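Beta-N-acetylhexosaminidase (Streptomyces plicatus, PDB 1JAK) hydrolyses terminal N-acetylhexosamine residues from beta-linked glycans, as a family 20 glycoside hydrolase using substrate-assisted catalysis. Local coordinates at residues Met163-Arg168 with Pro446-Thr451; Lys115-Phe120 with Ser242-Val247. All coordinates share one frame; numbering follows the deposited sequence.

Contact 1: Met163-Arg168 with Pro446-Thr451; sequences MLDVSR and PLWTET. With IFG ((2R,3R,4S,5R)-2-acetamido-3,4-dihydroxy-5-hydroxymethyl-piperidine), chain F.
M163 and L164 pair in parallel with P446 and L447, the two segments running within 9° of each other end to end. L447 N donates to M163 O and D165 N to L447 O, so L447 is gripped through both its N and its O by strand 159-165; beyond D165 and L447 the pairing ends, and bonds between side chain and backbone replace it. D165, with CG anti to the backbone N, turns its carboxylate to T449 and R168. T449 N gives D165 OD2 a nearly straight bond of 3.1 Å (177°), while R168 NH1 reaches the same oxygen in a salt bridge of 3.0 Å from the other face of the carboxylate. OD1 closes an Asx turn on S167 N and also accepts from R168 N, and T449 OG1 donates to D165 O. D197 on NH2 and Q199 on NE also hold R168, which directs NH1 and NH2 as a fork to O3 of the inhibitor IFG, each 2.9 Å away. E450 OE2 lies over a face of the guanidinium, a salt bridge of charge alone, and accepts a very short bond (2.5 Å) from IFG O4. The W448 ring is sandwiched: IFG C3 lies over one face, and M163 CE sits over the other, 3.3 Å from the centroid of the six-membered ring and 1° off its normal, a CH-pi contact with SD adding a Met-aromatic one. With an alanine in place of W448, the piperidine would probably lose its aromatic platform and M163 CE the ring face it packs on. The pairing joins first strand 159-165 to last strand 440-447, closing the TIM barrel at the carboxyl ends of its strands, with 190-194 beyond M163 and helix 455-462 against L447 and T449.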
loop_
_atom_site.group_PDB
_atom_site.type_symbol
_atom_site.label_atom_id
_atom_site.label_comp_id
_atom_site.label_asym_id
_atom_site.label_seq_id
_atom_site.Cartn_x
_atom_site.Cartn_y
_atom_site.Cartn_z
ATOM N N MET A 163 2.921 -0.943 2.272
ATOM C CA MET A 163 4.368 -0.882 2.125
ATOM C C MET A 163 4.927 -2.248 1.774
ATOM O O MET A 163 4.440 -3.270 2.259
ATOM C CB MET A 163 5.039 -0.423 3.427
ATOM C CG MET A 163 6.553 -0.254 3.290
ATOM S SD MET A 163 7.459 -0.426 4.856
ATOM C CE MET A 163 7.595 -2.227 4.940
ATOM N N LEU A 164 5.939 -2.269 0.916
ATOM C CA LEU A 164 6.596 -3.525 0.586
ATOM C C LEU A 164 8.070 -3.335 0.895
ATOM O O LEU A 164 8.684 -2.359 0.462
ATOM C CB LEU A 164 6.429 -3.905 -0.888
ATOM C CG LEU A 164 7.130 -5.227 -1.254
ATOM C CD1 LEU A 164 6.524 -6.380 -0.454
ATOM C CD2 LEU A 164 6.995 -5.494 -2.748
ATOM N N ASP A 165 8.617 -4.266 1.668
ATOM C CA ASP A 165 10.023 -4.263 2.058
ATOM C C ASP A 165 10.772 -5.043 0.979
ATOM O O ASP A 165 10.598 -6.255 0.859
ATOM C CB ASP A 165 10.151 -4.959 3.427
ATOM C CG ASP A 165 11.593 -5.200 3.865
ATOM O OD1 ASP A 165 12.552 -4.836 3.150
ATOM O OD2 ASP A 165 11.759 -5.776 4.959
ATOM N N VAL A 166 11.577 -4.349 0.177
ATOM C CA VAL A 166 12.351 -5.019 -0.863
ATOM C C VAL A 166 13.822 -5.073 -0.465
ATOM O O VAL A 166 14.682 -5.434 -1.272
ATOM C CB VAL A 166 12.211 -4.309 -2.241
ATOM C CG1 VAL A 166 10.768 -4.394 -2.717
ATOM C CG2 VAL A 166 12.658 -2.853 -2.144
ATOM N N SER A 167 14.096 -4.726 0.790
ATOM C CA SER A 167 15.459 -4.727 1.319
ATOM C C SER A 167 15.852 -6.062 1.952
ATOM O O SER A 167 16.941 -6.580 1.689
ATOM C CB SER A 167 15.626 -3.608 2.355
ATOM O OG SER A 167 15.484 -2.322 1.765
ATOM N N ARG A 168 14.980 -6.616 2.792
ATOM C CA ARG A 168 15.276 -7.894 3.447
ATOM C C ARG A 168 15.383 -8.996 2.396
ATOM O O ARG A 168 16.307 -9.808 2.427
ATOM C CB ARG A 168 14.218 -8.190 4.512
ATOM C CG ARG A 168 14.529 -7.505 5.853
ATOM C CD ARG A 168 15.020 -6.055 5.687
ATOM N NE ARG A 168 15.348 -5.455 6.982
ATOM C CZ ARG A 168 14.464 -4.882 7.794
ATOM N NH1 ARG A 168 13.184 -4.805 7.445
ATOM N NH2 ARG A 168 14.851 -4.429 8.984
ATOM N N PRO A 446 2.099 -2.339 6.371
ATOM C CA PRO A 446 3.454 -2.697 5.933
ATOM C C PRO A 446 3.688 -4.200 5.872
ATOM O O PRO A 446 3.231 -4.942 6.742
ATOM C CB PRO A 446 4.355 -2.051 6.992
ATOM C CG PRO A 446 3.469 -1.009 7.652
ATOM C CD PRO A 446 2.140 -1.702 7.696
ATOM N N LEU A 447 4.401 -4.642 4.841
ATOM C CA LEU A 447 4.739 -6.053 4.701
ATOM C C LEU A 447 6.260 -6.162 4.705
ATOM O O LEU A 447 6.921 -5.895 3.697
ATOM C CB LEU A 447 4.170 -6.638 3.399
ATOM C CG LEU A 447 4.473 -8.125 3.144
ATOM C CD1 LEU A 447 4.061 -8.969 4.349
ATOM C CD2 LEU A 447 3.730 -8.586 1.890
ATOM N N TRP A 448 6.809 -6.531 5.860
ATOM C CA TRP A 448 8.248 -6.694 6.026
ATOM C C TRP A 448 8.647 -8.061 5.487
ATOM O O TRP A 448 7.870 -9.014 5.561
ATOM C CB TRP A 448 8.610 -6.545 7.503
ATOM C CG TRP A 448 8.241 -5.187 8.020
ATOM C CD1 TRP A 448 7.158 -4.859 8.788
ATOM C CD2 TRP A 448 8.930 -3.961 7.754
ATOM N NE1 TRP A 448 7.132 -3.501 9.016
ATOM C CE2 TRP A 448 8.209 -2.927 8.393
ATOM C CE3 TRP A 448 10.090 -3.635 7.037
ATOM C CZ2 TRP A 448 8.611 -1.587 8.338
ATOM C CZ3 TRP A 448 10.492 -2.303 6.984
ATOM C CH2 TRP A 448 9.752 -1.296 7.632
ATOM N N THR A 449 9.861 -8.178 4.958
ATOM C CA THR A 449 10.241 -9.447 4.352
ATOM C C THR A 449 11.393 -10.275 4.913
ATOM O O THR A 449 12.014 -11.042 4.179
ATOM C CB THR A 449 10.458 -9.253 2.832
ATOM O OG1 THR A 449 11.431 -8.225 2.603
ATOM C CG2 THR A 449 9.148 -8.845 2.167
ATOM N N GLU A 450 11.676 -10.151 6.206
ATOM C CA GLU A 450 12.738 -10.963 6.790
ATOM C C GLU A 450 12.498 -12.446 6.510
ATOM O O GLU A 450 13.445 -13.204 6.301
ATOM C CB GLU A 450 12.808 -10.781 8.312
ATOM C CG GLU A 450 13.593 -9.575 8.782
ATOM C CD GLU A 450 12.743 -8.335 8.964
ATOM O OE1 GLU A 450 11.617 -8.282 8.425
ATOM O OE2 GLU A 450 13.215 -7.406 9.649
ATOM N N THR A 451 11.227 -12.850 6.505
ATOM C CA THR A 451 10.861 -14.256 6.315
ATOM C C THR A 451 10.207 -14.628 4.984
ATOM O O THR A 451 9.861 -15.791 4.775
ATOM C CB THR A 451 9.883 -14.720 7.424
ATOM O OG1 THR A 451 8.585 -14.154 7.184
ATOM C CG2 THR A 451 10.373 -14.269 8.792
HETATM N N1 IFG F . 10.590 -3.291 12.938
HETATM C C2 IFG F . 11.432 -2.703 11.864
HETATM C C3 IFG F . 11.269 -3.359 10.433
HETATM C C4 IFG F . 11.093 -4.892 10.466
HETATM C C5 IFG F . 9.961 -5.229 11.439
HETATM C C6 IFG F . 9.617 -6.710 11.557
HETATM C C7 IFG F . 9.882 -0.803 11.657
HETATM C C8 IFG F . 9.504 0.650 11.517
HETATM C C9 IFG F . 10.225 -4.713 12.860
HETATM N N2 IFG F . 11.169 -1.250 11.769
HETATM O O7 IFG F . 8.959 -1.604 11.683
HETATM O O3 IFG F . 12.397 -3.028 9.634
HETATM O O4 IFG F . 12.304 -5.480 10.939
HETATM O O6 IFG F . 8.292 -6.897 12.043
#

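Contact 2: Lys115-Phe120 with Ser242-Val247; sequences KAAGLF and SRHLEV
The imidazole of H244 lies against A117 and F120, one turn apart on the helix that starts at A116, which both meet it from one side, and this is the tight part of the contact. A117 CA stands over a face of the imidazole, 3.8 Å from its centroid and 19° off the normal, a CH-pi contact, while A117 CB comes within 3.6 Å of H244 ND1. From the other segment, H244 CD2 lies over a face of the F120 ring, offset toward the rim, and approaches CG of F120 to 3.3 Å. The two ring planes meet obliquely at 49°, with centroids 4.9 Å apart. F120 has its CG anti to the backbone N (chi1 -170°), which carries the ring across to the backbone of R243, where F120 CE2 is 3.4 Å from R243 O. H244, at positive phi, is the C-prime residue of the Schellman motif that ends helix 230-242. The remainder is looser: A116 CB only grazes H244 CE1 at 4.1 Å, and no hydrogen bond links the segments. The partly exposed R243 meets F120 CZ through CB and CG, while its guanidinium turns to S242 OG, which is also bonded to Y239 O, and to D181 in a salt bridge. The contact thus sets helix 116-129 of domain 2 against the turn between helix 230-242 and strand 246-250 of the catalytic barrel, with helix 55-72 packed on A116 and R243, and helix 173-184 against R243 and L245.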
loop_
_atom_site.group_PDB
_atom_site.type_symbol
_atom_site.label_atom_id
_atom_site.label_comp_id
_atom_site.label_asym_id
_atom_site.label_seq_id
_atom_site.Cartn_x
_atom_site.Cartn_y
_atom_site.Cartn_z
ATOM N N LYS A 115 -12.747 12.721 -11.335
ATOM C CA LYS A 115 -11.421 12.435 -11.868
ATOM C C LYS A 115 -11.206 10.957 -12.188
ATOM O O LYS A 115 -11.955 10.096 -11.730
ATOM C CB LYS A 115 -10.347 12.916 -10.889
ATOM C CG LYS A 115 -10.309 14.431 -10.726
ATOM C CD LYS A 115 -9.031 14.888 -10.046
ATOM C CE LYS A 115 -8.929 16.407 -10.029
ATOM N NZ LYS A 115 -7.655 16.871 -9.410
ATOM N N ALA A 116 -10.175 10.680 -12.982
ATOM C CA ALA A 116 -9.847 9.317 -13.391
ATOM C C ALA A 116 -9.670 8.372 -12.208
ATOM O O ALA A 116 -10.035 7.199 -12.287
ATOM C CB ALA A 116 -8.585 9.319 -14.248
ATOM N N ALA A 117 -9.104 8.876 -11.115
ATOM C CA ALA A 117 -8.895 8.045 -9.933
ATOM C C ALA A 117 -10.236 7.531 -9.429
ATOM O O ALA A 117 -10.331 6.411 -8.929
ATOM C CB ALA A 117 -8.193 8.845 -8.841
ATOM N N GLY A 118 -11.273 8.356 -9.564
ATOM C CA GLY A 118 -12.597 7.957 -9.122
ATOM C C GLY A 118 -13.152 6.848 -9.997
ATOM O O GLY A 118 -13.749 5.887 -9.501
ATOM N N LEU A 119 -12.968 6.984 -11.306
ATOM C CA LEU A 119 -13.433 5.967 -12.242
ATOM C C LEU A 119 -12.705 4.662 -11.933
ATOM O O LEU A 119 -13.300 3.587 -11.937
ATOM C CB LEU A 119 -13.129 6.385 -13.684
ATOM C CG LEU A 119 -13.834 7.633 -14.215
ATOM C CD1 LEU A 119 -13.401 7.888 -15.650
ATOM C CD2 LEU A 119 -15.343 7.442 -14.139
ATOM N N PHE A 120 -11.407 4.773 -11.668
ATOM C CA PHE A 120 -10.576 3.613 -11.362
ATOM C C PHE A 120 -11.101 2.894 -10.120
ATOM O O PHE A 120 -11.202 1.667 -10.091
ATOM C CB PHE A 120 -9.130 4.063 -11.141
ATOM C CG PHE A 120 -8.146 2.932 -11.058
ATOM C CD1 PHE A 120 -7.681 2.309 -12.213
ATOM C CD2 PHE A 120 -7.676 2.491 -9.823
ATOM C CE1 PHE A 120 -6.762 1.267 -12.140
ATOM C CE2 PHE A 120 -6.755 1.446 -9.738
ATOM C CZ PHE A 120 -6.296 0.834 -10.898
ATOM N N SER A 242 -0.327 4.299 -12.953
ATOM C CA SER A 242 -1.430 3.832 -13.793
ATOM C C SER A 242 -2.458 3.083 -12.942
ATOM O O SER A 242 -3.591 2.862 -13.373
ATOM C CB SER A 242 -0.912 2.932 -14.923
ATOM O OG SER A 242 -0.396 1.708 -14.428
ATOM N N ARG A 243 -2.051 2.689 -11.738
ATOM C CA ARG A 243 -2.941 2.003 -10.805
ATOM C C ARG A 243 -3.313 2.985 -9.690
ATOM O O ARG A 243 -3.796 2.595 -8.625
ATOM C CB ARG A 243 -2.261 0.764 -10.207
ATOM C CG ARG A 243 -2.486 -0.541 -10.977
ATOM C CD ARG A 243 -1.908 -0.507 -12.380
ATOM N NE ARG A 243 -2.127 -1.771 -13.087
ATOM C CZ ARG A 243 -2.052 -1.913 -14.408
ATOM N NH1 ARG A 243 -1.762 -0.871 -15.177
ATOM N NH2 ARG A 243 -2.284 -3.094 -14.966
ATOM N N HIS A 244 -3.065 4.265 -9.954
ATOM C CA HIS A 244 -3.370 5.347 -9.022
ATOM C C HIS A 244 -2.790 5.187 -7.629
ATOM O O HIS A 244 -3.463 5.400 -6.613
ATOM C CB HIS A 244 -4.881 5.560 -8.980
ATOM C CG HIS A 244 -5.429 6.032 -10.289
ATOM N ND1 HIS A 244 -5.424 7.361 -10.659
ATOM C CD2 HIS A 244 -5.870 5.344 -11.368
ATOM C CE1 HIS A 244 -5.833 7.468 -11.910
ATOM N NE2 HIS A 244 -6.110 6.259 -12.365
ATOM N N LEU A 245 -1.516 4.813 -7.606
ATOM C CA LEU A 245 -0.765 4.651 -6.375
ATOM C C LEU A 245 0.393 5.633 -6.445
ATOM O O LEU A 245 1.192 5.597 -7.383
ATOM C CB LEU A 245 -0.212 3.227 -6.261
ATOM C CG LEU A 245 -1.222 2.118 -5.969
ATOM C CD1 LEU A 245 -0.583 0.764 -6.211
ATOM C CD2 LEU A 245 -1.704 2.236 -4.531
ATOM N N GLU A 246 0.459 6.530 -5.468
ATOM C CA GLU A 246 1.538 7.507 -5.390
ATOM C C GLU A 246 2.659 6.781 -4.650
ATOM O O GLU A 246 2.453 6.292 -3.542
ATOM C CB GLU A 246 1.061 8.729 -4.599
ATOM C CG GLU A 246 2.095 9.834 -4.406
ATOM C CD GLU A 246 1.495 11.057 -3.731
ATOM O OE1 GLU A 246 0.462 10.907 -3.044
ATOM O OE2 GLU A 246 2.056 12.166 -3.877
ATOM N N VAL A 247 3.831 6.690 -5.270
ATOM C CA VAL A 247 4.954 5.992 -4.653
ATOM C C VAL A 247 5.670 6.856 -3.626
ATOM O O VAL A 247 6.071 7.983 -3.917
ATOM C CB VAL A 247 5.976 5.519 -5.717
ATOM C CG1 VAL A 247 7.190 4.884 -5.040
ATOM C CG2 VAL A 247 5.315 4.507 -6.649
#

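Overall arrangement
The two contacts lie on opposite sides of the chain's centre, their own centres about 24 Å apart, yet both reach the same parallel sheet. Contact 1 is in the barrel core: all its touching residues are buried, it buries 513 Å², and R168, W448 and E450 line the ligand pocket at the carboxyl ends of the strands. Contact 2 is partly buried, with 243 Å², at the interface of domain 2 with the amino end of strand 246-250. Both use CH-pi packing, but only contact 1 adds hydrogen bonds and a salt bridge across its segments. One therefore joins strands within the catalytic domain, whereas the other joins two domains, away from the pocket.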